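Local coordinates for hypothetical protein (PDB 1ZSO), which is of unknown function but belongs to a eukaryotic CXXC-motif family whose members are thought to bind zinc, at residues V125-Y133 against D145-I156. Residues are numbered along the deposited sequence; the frame is centred on the assembly and turned at random.
Sequences VEDTKGKLY and DYNEEHEMCVGI
Strands 125-127 and 152-156, whose axes approach to 8.6 Å, face each other with their directions 143° from parallel, so that two beta hairpins from two different antiparallel sheets pack side chain to side chain, as layers of a beta sandwich do. The hairpin of 125-133 closes through a type I turn from Asp127 to Gly130; in that of 145-156, Glu151 and Met152 both lie opposite Asn147 in a G1 beta bulge. Such a pairing illustrates how a buried carboxylate can join two sheets that share no backbone bonds at that point. Asp127 OD2 joins a donor from each hairpin, both somewhat out of the carboxylate plane: on its syn side Asn147 ND2 at 2.9 Å (N-H...O 155°), on its anti side the Tyr133 hydroxyl. Its other oxygen, OD1, takes the backbone N of Lys131, from its own hairpin, from above the carboxylate plane, and the three bonds together hold the rotation of the group. Asn147 is oriented in turn: CG stands anti to the backbone N (chi1 -167°), and OD1 receives the backbone N of His150 in an Asx motif, leaving ND2 aimed at the aspartate. Next to this polar cluster Val154 CG2 touches both Asp127 CB and Tyr133 OH. Deeper in, Val125 CG2 and Ile156 CD1 meet tip to tip at a tight 3.4 Å, alongside Leu26 and Trp143. At the other end the bent selenomethionine Met152 brings CE against Lys129 CG and Thr128 OG1. At the exposed turn ends, Lys129 CD makes a CH-pi contact 3.6 Å from the centroid of the His150 ring, almost directly over the centre of one face, while Glu149 OE1 lies off centre over the opposite face.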
ATOM      1  N   VAL B 125     -21.258 -11.852 -10.172  1.00 38.09           N
ATOM      2  CA  VAL B 125     -22.700 -11.855 -10.223  1.00 37.44           C
ATOM      3  C   VAL B 125     -23.214 -13.288 -10.369  1.00 37.70           C
ATOM      4  O   VAL B 125     -22.681 -14.079 -11.148  1.00 36.89           O
ATOM      5  CB  VAL B 125     -23.198 -11.023 -11.382  1.00 36.56           C
ATOM      6  CG1 VAL B 125     -24.630 -11.369 -11.672  1.00 32.51           C
ATOM      7  CG2 VAL B 125     -23.018  -9.543 -11.068  1.00 35.44           C
ATOM      8  N   GLU B 126     -24.241 -13.606  -9.592  1.00 38.19           N
ATOM      9  CA  GLU B 126     -25.039 -14.812  -9.811  1.00 38.27           C
ATOM     10  C   GLU B 126     -26.357 -14.333 -10.386  1.00 37.50           C
ATOM     11  O   GLU B 126     -26.895 -13.357  -9.889  1.00 37.88           O
ATOM     12  CB  GLU B 126     -25.294 -15.570  -8.505  1.00 37.55           C
ATOM     13  CG  GLU B 126     -26.007 -16.928  -8.744  1.00 38.59           C
ATOM     14  CD  GLU B 126     -26.139 -17.757  -7.496  1.00 39.07           C
ATOM     15  OE1 GLU B 126     -25.906 -17.204  -6.399  1.00 39.59           O
ATOM     16  OE2 GLU B 126     -26.469 -18.968  -7.612  1.00 42.20           O
ATOM     17  N   ASP B 127     -26.864 -14.991 -11.433  1.00 36.95           N
ATOM     18  CA  ASP B 127     -28.191 -14.648 -11.959  1.00 36.09           C
ATOM     19  C   ASP B 127     -29.245 -15.565 -11.356  1.00 35.37           C
ATOM     20  O   ASP B 127     -28.897 -16.477 -10.625  1.00 33.75           O
ATOM     21  CB  ASP B 127     -28.231 -14.654 -13.499  1.00 36.64           C
ATOM     22  CG  ASP B 127     -28.059 -16.053 -14.116  1.00 33.76           C
ATOM     23  OD1 ASP B 127     -28.404 -17.087 -13.512  1.00 32.85           O
ATOM     24  OD2 ASP B 127     -27.587 -16.106 -15.259  1.00 33.05           O
ATOM     25  N   THR B 128     -30.518 -15.306 -11.652  1.00 35.57           N
ATOM     26  CA  THR B 128     -31.613 -15.990 -10.989  1.00 36.96           C
ATOM     27  C   THR B 128     -31.667 -17.487 -11.349  1.00 37.25           C
ATOM     28  O   THR B 128     -32.270 -18.289 -10.617  1.00 36.50           O
ATOM     29  CB  THR B 128     -32.991 -15.325 -11.283  1.00 37.43           C
ATOM     30  OG1 THR B 128     -33.170 -15.170 -12.697  1.00 36.47           O
ATOM     31  CG2 THR B 128     -33.111 -13.959 -10.565  1.00 37.44           C
ATOM     32  N   LYS B 129     -31.009 -17.851 -12.453  1.00 37.13           N
ATOM     33  CA  LYS B 129     -30.873 -19.248 -12.865  1.00 37.59           C
ATOM     34  C   LYS B 129     -29.580 -19.862 -12.332  1.00 37.27           C
ATOM     35  O   LYS B 129     -29.188 -20.950 -12.743  1.00 36.49           O
ATOM     36  CB  LYS B 129     -30.897 -19.342 -14.390  1.00 38.50           C
ATOM     37  CG  LYS B 129     -32.187 -18.822 -15.024  1.00 39.23           C
ATOM     38  CD  LYS B 129     -33.341 -19.783 -14.817  1.00 39.91           C
ATOM     39  CE  LYS B 129     -34.630 -19.251 -15.431  1.00 40.38           C
ATOM     40  NZ  LYS B 129     -35.819 -19.598 -14.590  1.00 38.56           N
ATOM     41  N   GLY B 130     -28.900 -19.135 -11.448  1.00 37.21           N
ATOM     42  CA  GLY B 130     -27.810 -19.690 -10.665  1.00 37.37           C
ATOM     43  C   GLY B 130     -26.418 -19.692 -11.278  1.00 37.49           C
ATOM     44  O   GLY B 130     -25.488 -20.202 -10.659  1.00 36.78           O
ATOM     45  N   LYS B 131     -26.243 -19.127 -12.470  1.00 38.32           N
ATOM     46  CA  LYS B 131     -24.918 -19.144 -13.089  1.00 38.90           C
ATOM     47  C   LYS B 131     -24.166 -17.878 -12.738  1.00 38.84           C
ATOM     48  O   LYS B 131     -24.762 -16.823 -12.504  1.00 39.15           O
ATOM     49  CB  LYS B 131     -24.992 -19.374 -14.601  1.00 39.67           C
ATOM     50  CG  LYS B 131     -24.980 -18.161 -15.451  1.00 42.15           C
ATOM     51  CD  LYS B 131     -23.665 -18.010 -16.159  1.00 45.65           C
ATOM     52  CE  LYS B 131     -23.729 -18.513 -17.599  1.00 48.39           C
ATOM     53  NZ  LYS B 131     -23.067 -17.487 -18.495  1.00 50.04           N
ATOM     54  N   LEU B 132     -22.849 -18.011 -12.673  1.00 38.85           N
ATOM     55  CA  LEU B 132     -22.000 -16.997 -12.085  1.00 39.22           C
ATOM     56  C   LEU B 132     -21.223 -16.279 -13.163  1.00 39.65           C
ATOM     57  O   LEU B 132     -20.792 -16.884 -14.142  1.00 40.42           O
ATOM     58  CB  LEU B 132     -21.031 -17.651 -11.109  1.00 39.84           C
ATOM     59  CG  LEU B 132     -21.677 -18.353  -9.908  1.00 38.80           C
ATOM     60  CD1 LEU B 132     -20.680 -19.249  -9.255  1.00 39.55           C
ATOM     61  CD2 LEU B 132     -22.174 -17.343  -8.921  1.00 40.13           C
ATOM     62  N   TYR B 133     -21.055 -14.977 -12.995  1.00 39.48           N
ATOM     63  CA  TYR B 133     -20.287 -14.197 -13.943  1.00 38.98           C
ATOM     64  C   TYR B 133     -19.158 -13.565 -13.164  1.00 39.72           C
ATOM     65  O   TYR B 133     -19.364 -13.019 -12.065  1.00 38.62           O
ATOM     66  CB  TYR B 133     -21.168 -13.143 -14.620  1.00 39.18           C
ATOM     67  CG  TYR B 133     -22.432 -13.723 -15.216  1.00 40.16           C
ATOM     68  CD1 TYR B 133     -23.481 -14.152 -14.407  1.00 39.90           C
ATOM     69  CD2 TYR B 133     -22.559 -13.878 -16.586  1.00 41.59           C
ATOM     70  CE1 TYR B 133     -24.627 -14.695 -14.949  1.00 39.91           C
ATOM     71  CE2 TYR B 133     -23.685 -14.425 -17.136  1.00 39.87           C
ATOM     72  CZ  TYR B 133     -24.721 -14.823 -16.317  1.00 41.04           C
ATOM     73  OH  TYR B 133     -25.841 -15.349 -16.903  1.00 38.00           O
ATOM     74  N   ASP B 145     -24.974  -9.198 -19.328  1.00 35.89           N
ATOM     75  CA  ASP B 145     -24.556 -10.398 -20.007  1.00 37.35           C
ATOM     76  C   ASP B 145     -25.856 -11.093 -20.413  1.00 38.32           C
ATOM     77  O   ASP B 145     -26.956 -10.589 -20.150  1.00 37.88           O
ATOM     78  CB  ASP B 145     -23.687 -11.296 -19.096  1.00 37.89           C
ATOM     79  CG  ASP B 145     -22.587 -12.067 -19.878  1.00 39.26           C
ATOM     80  OD1 ASP B 145     -21.435 -12.127 -19.391  1.00 42.08           O
ATOM     81  OD2 ASP B 145     -22.863 -12.606 -20.977  1.00 39.11           O
ATOM     82  N   TYR B 146     -25.721 -12.254 -21.054  1.00 39.43           N
ATOM     83  CA  TYR B 146     -26.849 -12.998 -21.588  1.00 39.08           C
ATOM     84  C   TYR B 146     -26.660 -14.416 -21.123  1.00 39.68           C
ATOM     85  O   TYR B 146     -25.586 -14.985 -21.277  1.00 39.88           O
ATOM     86  CB  TYR B 146     -26.837 -12.929 -23.119  1.00 39.43           C
ATOM     87  CG  TYR B 146     -28.101 -13.376 -23.819  1.00 39.72           C
ATOM     88  CD1 TYR B 146     -28.109 -14.521 -24.581  1.00 40.62           C
ATOM     89  CD2 TYR B 146     -29.289 -12.637 -23.734  1.00 41.61           C
ATOM     90  CE1 TYR B 146     -29.272 -14.951 -25.245  1.00 42.41           C
ATOM     91  CE2 TYR B 146     -30.467 -13.053 -24.402  1.00 39.61           C
ATOM     92  CZ  TYR B 146     -30.446 -14.211 -25.158  1.00 40.55           C
ATOM     93  OH  TYR B 146     -31.579 -14.668 -25.828  1.00 38.41           O
ATOM     94  N   ASN B 147     -27.692 -14.975 -20.512  1.00 40.07           N
ATOM     95  CA  ASN B 147     -27.696 -16.397 -20.203  1.00 40.67           C
ATOM     96  C   ASN B 147     -28.159 -17.161 -21.446  1.00 41.46           C
ATOM     97  O   ASN B 147     -29.352 -17.179 -21.776  1.00 40.91           O
ATOM     98  CB  ASN B 147     -28.595 -16.700 -18.997  1.00 39.49           C
ATOM     99  CG  ASN B 147     -28.381 -18.090 -18.451  1.00 38.17           C
ATOM    100  OD1 ASN B 147     -28.355 -19.078 -19.192  1.00 36.24           O
ATOM    101  ND2 ASN B 147     -28.240 -18.181 -17.141  1.00 34.34           N
ATOM    102  N   GLU B 148     -27.196 -17.775 -22.138  1.00 42.83           N
ATOM    103  CA  GLU B 148     -27.481 -18.530 -23.351  1.00 43.74           C
ATOM    104  C   GLU B 148     -28.327 -19.758 -23.025  1.00 44.06           C
ATOM    105  O   GLU B 148     -29.174 -20.164 -23.825  1.00 43.99           O
ATOM    106  CB  GLU B 148     -26.186 -19.007 -24.020  1.00 44.51           C
ATOM    107  CG  GLU B 148     -25.110 -17.949 -24.256  1.00 49.04           C
ATOM    108  CD  GLU B 148     -25.304 -17.119 -25.523  1.00 52.99           C
ATOM    109  OE1 GLU B 148     -25.690 -17.659 -26.587  1.00 55.41           O
ATOM    110  OE2 GLU B 148     -25.034 -15.904 -25.444  1.00 58.96           O
ATOM    111  N   GLU B 149     -28.062 -20.369 -21.869  1.00 44.08           N
ATOM    112  CA  GLU B 149     -28.748 -21.609 -21.454  1.00 43.78           C
ATOM    113  C   GLU B 149     -30.261 -21.415 -21.405  1.00 43.50           C
ATOM    114  O   GLU B 149     -31.016 -22.251 -21.913  1.00 43.52           O
ATOM    115  CB  GLU B 149     -28.245 -22.071 -20.078  1.00 43.83           C
ATOM    116  CG  GLU B 149     -27.597 -23.446 -20.034  1.00 44.26           C
ATOM    117  CD  GLU B 149     -28.458 -24.470 -19.298  1.00 45.72           C
ATOM    118  OE1 GLU B 149     -29.565 -24.109 -18.856  1.00 46.61           O
ATOM    119  OE2 GLU B 149     -28.028 -25.631 -19.153  1.00 45.60           O
ATOM    120  N   HIS B 150     -30.695 -20.310 -20.801  1.00 42.95           N
ATOM    121  CA  HIS B 150     -32.115 -20.011 -20.670  1.00 42.81           C
ATOM    122  C   HIS B 150     -32.532 -18.815 -21.525  1.00 42.80           C
ATOM    123  O   HIS B 150     -33.646 -18.325 -21.385  1.00 43.17           O
ATOM    124  CB  HIS B 150     -32.484 -19.735 -19.203  1.00 43.04           C
ATOM    125  CG  HIS B 150     -32.129 -20.844 -18.252  1.00 44.13           C
ATOM    126  ND1 HIS B 150     -30.876 -20.972 -17.687  1.00 45.95           N
ATOM    127  CD2 HIS B 150     -32.877 -21.847 -17.733  1.00 43.88           C
ATOM    128  CE1 HIS B 150     -30.862 -22.020 -16.881  1.00 44.39           C
ATOM    129  NE2 HIS B 150     -32.063 -22.567 -16.890  1.00 42.90           N
ATOM    130  N   GLU B 151     -31.643 -18.338 -22.395  1.00 42.75           N
ATOM    131  CA  GLU B 151     -31.931 -17.186 -23.272  1.00 42.46           C
ATOM    132  C   GLU B 151     -32.422 -15.948 -22.482  1.00 42.58           C
ATOM    133  O   GLU B 151     -33.516 -15.420 -22.718  1.00 40.92           O
ATOM    134  CB  GLU B 151     -32.909 -17.601 -24.390  1.00 41.95           C
ATOM    135  CG  GLU B 151     -32.159 -18.225 -25.588  1.00 42.35           C
ATOM    136  CD  GLU B 151     -32.952 -19.257 -26.376  1.00 42.37           C
ATOM    137  OE1 GLU B 151     -34.056 -18.937 -26.877  1.00 41.96           O
ATOM    138  OE2 GLU B 151     -32.434 -20.388 -26.532  1.00 41.64           O
HETATM  139  N   MSE B 152     -31.578 -15.475 -21.566  1.00 43.12           N
HETATM  140  CA  MSE B 152     -32.018 -14.509 -20.551  1.00 44.23           C
HETATM  141  C   MSE B 152     -31.030 -13.380 -20.365  1.00 41.63           C
HETATM  142  O   MSE B 152     -29.875 -13.613 -20.060  1.00 40.11           O
HETATM  143  CB  MSE B 152     -32.236 -15.231 -19.209  1.00 44.11           C
HETATM  144  CG  MSE B 152     -32.587 -14.319 -18.033  1.00 45.44           C
HETATM  145 SE   MSE B 152     -33.080 -15.348 -16.398  1.00 53.35          SE
HETATM  146  CE  MSE B 152     -31.287 -15.664 -15.621  1.00 52.85           C
ATOM    147  N   CYS B 153     -31.492 -12.148 -20.541  1.00 40.80           N
ATOM    148  CA  CYS B 153     -30.640 -10.991 -20.295  1.00 39.93           C
ATOM    149  C   CYS B 153     -30.472 -10.832 -18.785  1.00 39.33           C
ATOM    150  O   CYS B 153     -31.439 -10.942 -18.003  1.00 38.35           O
ATOM    151  CB  CYS B 153     -31.227  -9.699 -20.902  1.00 39.91           C
ATOM    152  SG  CYS B 153     -31.401  -9.594 -22.778  1.00 43.45           S
ATOM    153  N   VAL B 154     -29.234 -10.556 -18.388  1.00 38.50           N
ATOM    154  CA  VAL B 154     -28.875 -10.289 -16.996  1.00 37.14           C
ATOM    155  C   VAL B 154     -28.150  -8.954 -16.943  1.00 36.78           C
ATOM    156  O   VAL B 154     -27.239  -8.736 -17.691  1.00 35.68           O
ATOM    157  CB  VAL B 154     -27.944 -11.387 -16.486  1.00 36.30           C
ATOM    158  CG1 VAL B 154     -27.673 -11.199 -15.048  1.00 38.87           C
ATOM    159  CG2 VAL B 154     -28.559 -12.733 -16.741  1.00 37.37           C
ATOM    160  N   GLY B 155     -28.560  -8.053 -16.065  1.00 38.57           N
ATOM    161  CA  GLY B 155     -28.037  -6.688 -16.097  1.00 38.99           C
ATOM    162  C   GLY B 155     -27.960  -5.983 -14.745  1.00 39.30           C
ATOM    163  O   GLY B 155     -28.706  -6.270 -13.813  1.00 38.45           O
ATOM    164  N   ILE B 156     -27.019  -5.062 -14.645  1.00 39.21           N
ATOM    165  CA  ILE B 156     -26.920  -4.184 -13.496  1.00 38.93           C
ATOM    166  C   ILE B 156     -26.816  -2.766 -14.054  1.00 38.19           C
ATOM    167  O   ILE B 156     -25.896  -2.455 -14.833  1.00 37.37           O
ATOM    168  CB  ILE B 156     -25.683  -4.518 -12.617  1.00 40.28           C
ATOM    169  CG1 ILE B 156     -25.941  -5.825 -11.877  1.00 43.30           C
ATOM    170  CG2 ILE B 156     -25.405  -3.377 -11.589  1.00 39.44           C
ATOM    171  CD1 ILE B 156     -24.715  -6.600 -11.612  1.00 45.23           C
TER